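PDB 2XB4: adenylate kinase, which probably catalyses the reversible transfer of the terminal phosphate of ATP to AMP, giving two ADP, and carries a zinc ion. Local coordinates for residues Asn9-Gly14 with Ile110-Pro115. Numbering follows the deposited sequence.
Sequences NGSGKG and IEILLP. With SRT (S,R meso-tartaric acid), chain C.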
ATOM      1  N   ASN A   9     -18.386   7.854   7.862  1.00 14.87           N
ATOM      2  CA  ASN A   9     -17.513   7.319   6.817  1.00 15.06           C
ATOM      3  C   ASN A   9     -18.255   6.295   5.961  1.00 13.73           C
ATOM      4  O   ASN A   9     -19.027   5.498   6.513  1.00 13.62           O
ATOM      5  CB  ASN A   9     -16.274   6.668   7.468  1.00 16.51           C
ATOM      6  CG  ASN A   9     -15.263   7.753   8.032  1.00 20.46           C
ATOM      7  OD1 ASN A   9     -15.320   8.978   7.728  1.00 24.91           O
ATOM      8  ND2 ASN A   9     -14.355   7.299   8.790  1.00 24.33           N
ATOM      9  N   GLY A  10     -18.096   6.308   4.635  1.00 12.28           N
ATOM     10  CA  GLY A  10     -18.829   5.355   3.778  1.00 12.04           C
ATOM     11  C   GLY A  10     -20.075   5.995   3.125  1.00 14.49           C
ATOM     12  O   GLY A  10     -20.760   5.358   2.296  1.00 15.61           O
ATOM     13  N   SER A  11     -20.384   7.241   3.446  1.00 12.07           N
ATOM     14  CA  SER A  11     -21.638   7.909   2.945  1.00 14.22           C
ATOM     15  C   SER A  11     -21.407   8.881   1.768  1.00 14.57           C
ATOM     16  O   SER A  11     -22.363   9.522   1.310  1.00 17.64           O
ATOM     17  CB  SER A  11     -22.371   8.712   4.053  1.00 12.38           C
ATOM     18  OG  SER A  11     -21.606   9.823   4.515  1.00 15.46           O
ATOM     19  N   GLY A  12     -20.162   9.056   1.299  1.00 15.96           N
ATOM     20  CA  GLY A  12     -19.925   9.980   0.137  1.00 15.44           C
ATOM     21  C   GLY A  12     -20.035  11.459   0.533  1.00 17.52           C
ATOM     22  O   GLY A  12     -20.246  12.323  -0.312  1.00 16.54           O
ATOM     23  N   LYS A  13     -19.865  11.731   1.833  1.00 16.35           N
ATOM     24  CA  LYS A  13     -20.097  13.049   2.429  1.00 19.33           C
ATOM     25  C   LYS A  13     -19.187  14.182   1.781  1.00 19.30           C
ATOM     26  O   LYS A  13     -19.649  15.321   1.604  1.00 18.70           O
ATOM     27  CB  LYS A  13     -19.805  12.973   3.948  1.00 18.66           C
ATOM     28  CG  LYS A  13     -20.091  14.274   4.599  1.00 22.92           C
ATOM     29  CD  LYS A  13     -20.064  14.245   6.076  1.00 24.84           C
ATOM     30  CE  LYS A  13     -18.817  13.541   6.589  1.00 28.21           C
ATOM     31  NZ  LYS A  13     -17.723  14.467   6.839  1.00 28.31           N
ATOM     32  N   GLY A  14     -17.900  13.878   1.520  1.00 18.85           N
ATOM     33  CA  GLY A  14     -16.958  14.882   0.941  1.00 18.14           C
ATOM     34  C   GLY A  14     -17.383  15.263  -0.469  1.00 19.34           C
ATOM     35  O   GLY A  14     -17.398  16.450  -0.865  1.00 19.53           O
ATOM     36  N   ILE A 110     -27.405  19.583   6.829  1.00 15.04           N
ATOM     37  CA  ILE A 110     -27.596  18.397   5.952  1.00 13.80           C
ATOM     38  C   ILE A 110     -27.143  17.113   6.677  1.00 15.40           C
ATOM     39  O   ILE A 110     -26.034  17.056   7.220  1.00 15.81           O
ATOM     40  CB  ILE A 110     -26.749  18.553   4.700  1.00 14.94           C
ATOM     41  CG1 ILE A 110     -27.296  19.731   3.848  1.00 16.35           C
ATOM     42  CG2 ILE A 110     -26.746  17.234   3.802  1.00 14.39           C
ATOM     43  CD1 ILE A 110     -26.338  20.148   2.679  1.00 17.16           C
ATOM     44  N   GLU A 111     -27.948  16.063   6.629  1.00 13.97           N
ATOM     45  CA  GLU A 111     -27.513  14.801   7.198  1.00 13.90           C
ATOM     46  C   GLU A 111     -27.635  13.757   6.109  1.00 12.96           C
ATOM     47  O   GLU A 111     -28.719  13.592   5.525  1.00 15.80           O
ATOM     48  CB  GLU A 111     -28.364  14.415   8.425  1.00 15.54           C
ATOM     49  CG  GLU A 111     -27.965  13.059   9.013  1.00 14.37           C
ATOM     50  CD  GLU A 111     -29.076  12.378   9.886  1.00 19.61           C
ATOM     51  OE1 GLU A 111     -30.120  12.990  10.252  1.00 21.87           O
ATOM     52  OE2 GLU A 111     -28.877  11.186  10.173  1.00 21.90           O
ATOM     53  N   ILE A 112     -26.543  13.035   5.841  1.00 11.88           N
ATOM     54  CA  ILE A 112     -26.603  11.901   4.923  1.00 12.56           C
ATOM     55  C   ILE A 112     -26.854  10.624   5.760  1.00 14.09           C
ATOM     56  O   ILE A 112     -26.074  10.314   6.662  1.00 16.09           O
ATOM     57  CB  ILE A 112     -25.313  11.757   4.118  1.00 12.42           C
ATOM     58  CG1 ILE A 112     -25.023  13.103   3.405  1.00 17.35           C
ATOM     59  CG2 ILE A 112     -25.495  10.541   3.102  1.00 12.81           C
ATOM     60  CD1 ILE A 112     -23.650  13.141   2.788  1.00 24.23           C
ATOM     61  N   LEU A 113     -27.923   9.892   5.426  1.00 15.84           N
ATOM     62  CA  LEU A 113     -28.459   8.774   6.251  1.00 16.96           C
ATOM     63  C   LEU A 113     -28.014   7.530   5.553  1.00 16.79           C
ATOM     64  O   LEU A 113     -28.247   7.405   4.322  1.00 15.56           O
ATOM     65  CB  LEU A 113     -30.016   8.718   6.209  1.00 17.39           C
ATOM     66  CG  LEU A 113     -30.647   9.590   7.281  1.00 21.89           C
ATOM     67  CD1 LEU A 113     -30.503  11.114   6.938  1.00 23.56           C
ATOM     68  CD2 LEU A 113     -32.092   9.197   7.433  1.00 26.55           C
ATOM     69  N   LEU A 114     -27.444   6.594   6.320  1.00 16.35           N
ATOM     70  CA  LEU A 114     -27.087   5.287   5.774  1.00 16.12           C
ATOM     71  C   LEU A 114     -27.064   4.307   6.980  1.00 15.84           C
ATOM     72  O   LEU A 114     -26.522   4.666   8.023  1.00 15.02           O
ATOM     73  CB  LEU A 114     -25.651   5.451   5.149  1.00 16.63           C
ATOM     74  CG  LEU A 114     -25.130   4.500   4.113  1.00 21.98           C
ATOM     75  CD1 LEU A 114     -25.991   4.819   2.885  1.00 24.11           C
ATOM     76  CD2 LEU A 114     -23.758   4.811   3.783  1.00 15.57           C
ATOM     77  N   PRO A 115     -27.637   3.087   6.853  1.00 16.42           N
ATOM     78  CA  PRO A 115     -27.392   2.189   7.963  1.00 17.94           C
ATOM     79  C   PRO A 115     -25.910   1.862   8.158  1.00 14.95           C
ATOM     80  O   PRO A 115     -25.149   1.757   7.192  1.00 13.88           O
ATOM     81  CB  PRO A 115     -28.221   0.911   7.627  1.00 18.53           C
ATOM     82  CG  PRO A 115     -29.167   1.313   6.515  1.00 21.18           C
ATOM     83  CD  PRO A 115     -28.531   2.497   5.830  1.00 17.33           C
TER
HETATM   84  O1  SRT C1225     -17.410   7.418   1.645  1.00 24.42           O
HETATM   85  O11 SRT C1225     -16.785   9.374   0.691  1.00 25.20           O
HETATM   86  C1  SRT C1225     -16.885   8.563   1.650  1.00 22.06           C
HETATM   87  C2  SRT C1225     -16.633   8.951   3.042  1.00 24.88           C
HETATM   88  O2  SRT C1225     -15.845   8.115   3.866  1.00 18.32           O
HETATM   89  C3  SRT C1225     -17.003  10.330   3.458  1.00 22.76           C
HETATM   90  O3  SRT C1225     -18.322   9.824   3.795  1.00 19.27           O
HETATM   91  C4  SRT C1225     -16.338  10.764   4.695  1.00 24.91           C
HETATM   92  O4  SRT C1225     -15.243  11.335   4.568  1.00 27.76           O
HETATM   93  O41 SRT C1225     -16.906  10.543   5.770  1.00 26.17           O
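Ile112 meets segment 9-14 first, with both of its branches. Ile112 CD1 lies against the first turn of helix 13-24, 3.6 Å from Lys13 CA, and beside the root of that side chain, while the other branch, Ile112 CG2, sits 3.7 Å from Ser11 CB. CG1 stands anti to the carbonyl carbon (chi1 -55°) and CG2 anti to the backbone N, which spreads the two methyl ends so that one serves Lys13 and the other Ser11. Two residues on, Leu114 brings a single methyl: Leu114 CD2 is 3.4 Å from Gly10 O and 3.8 Å from Ser11 CA. The second segment offers methyl groups here, and Ser11 CB lies near both Ile112 and Leu114. Ser11 OG turns back to hydrogen-bond the carbonyl oxygen of Pro8.

The loop's N-H groups serve the other face, where a meso-tartrate is bound. Gly10 N gives a nearly straight bond to tartrate O2 (3.0 Å, 162°), and Lys13 N, in the first turn of the helix, another to tartrate O3 (3.1 Å). Weaker bonds run from Gly12 N to O1 and from Ser11 N to O3. At the phi of Gly10, 100°, a CB would be jammed against the carbonyl oxygen of Asn9, which by itself calls for glycine. The Lys13 chain, bent at its far end, carries NZ away from strand 108-113 to a salt bridge with Asp83.

Strand 108-113 neighbours strand 2-6 in the parallel sheet of the CORE domain, and its C-terminal end, with the residue just after it, packs on the side of the loop turned away from the tartrate. This glycine-rich turn, leading from a strand into a helix and wrapping an anion with backbone N-H groups, is the P-loop of the nucleoside monophosphate kinases, predicted here to bind ATP.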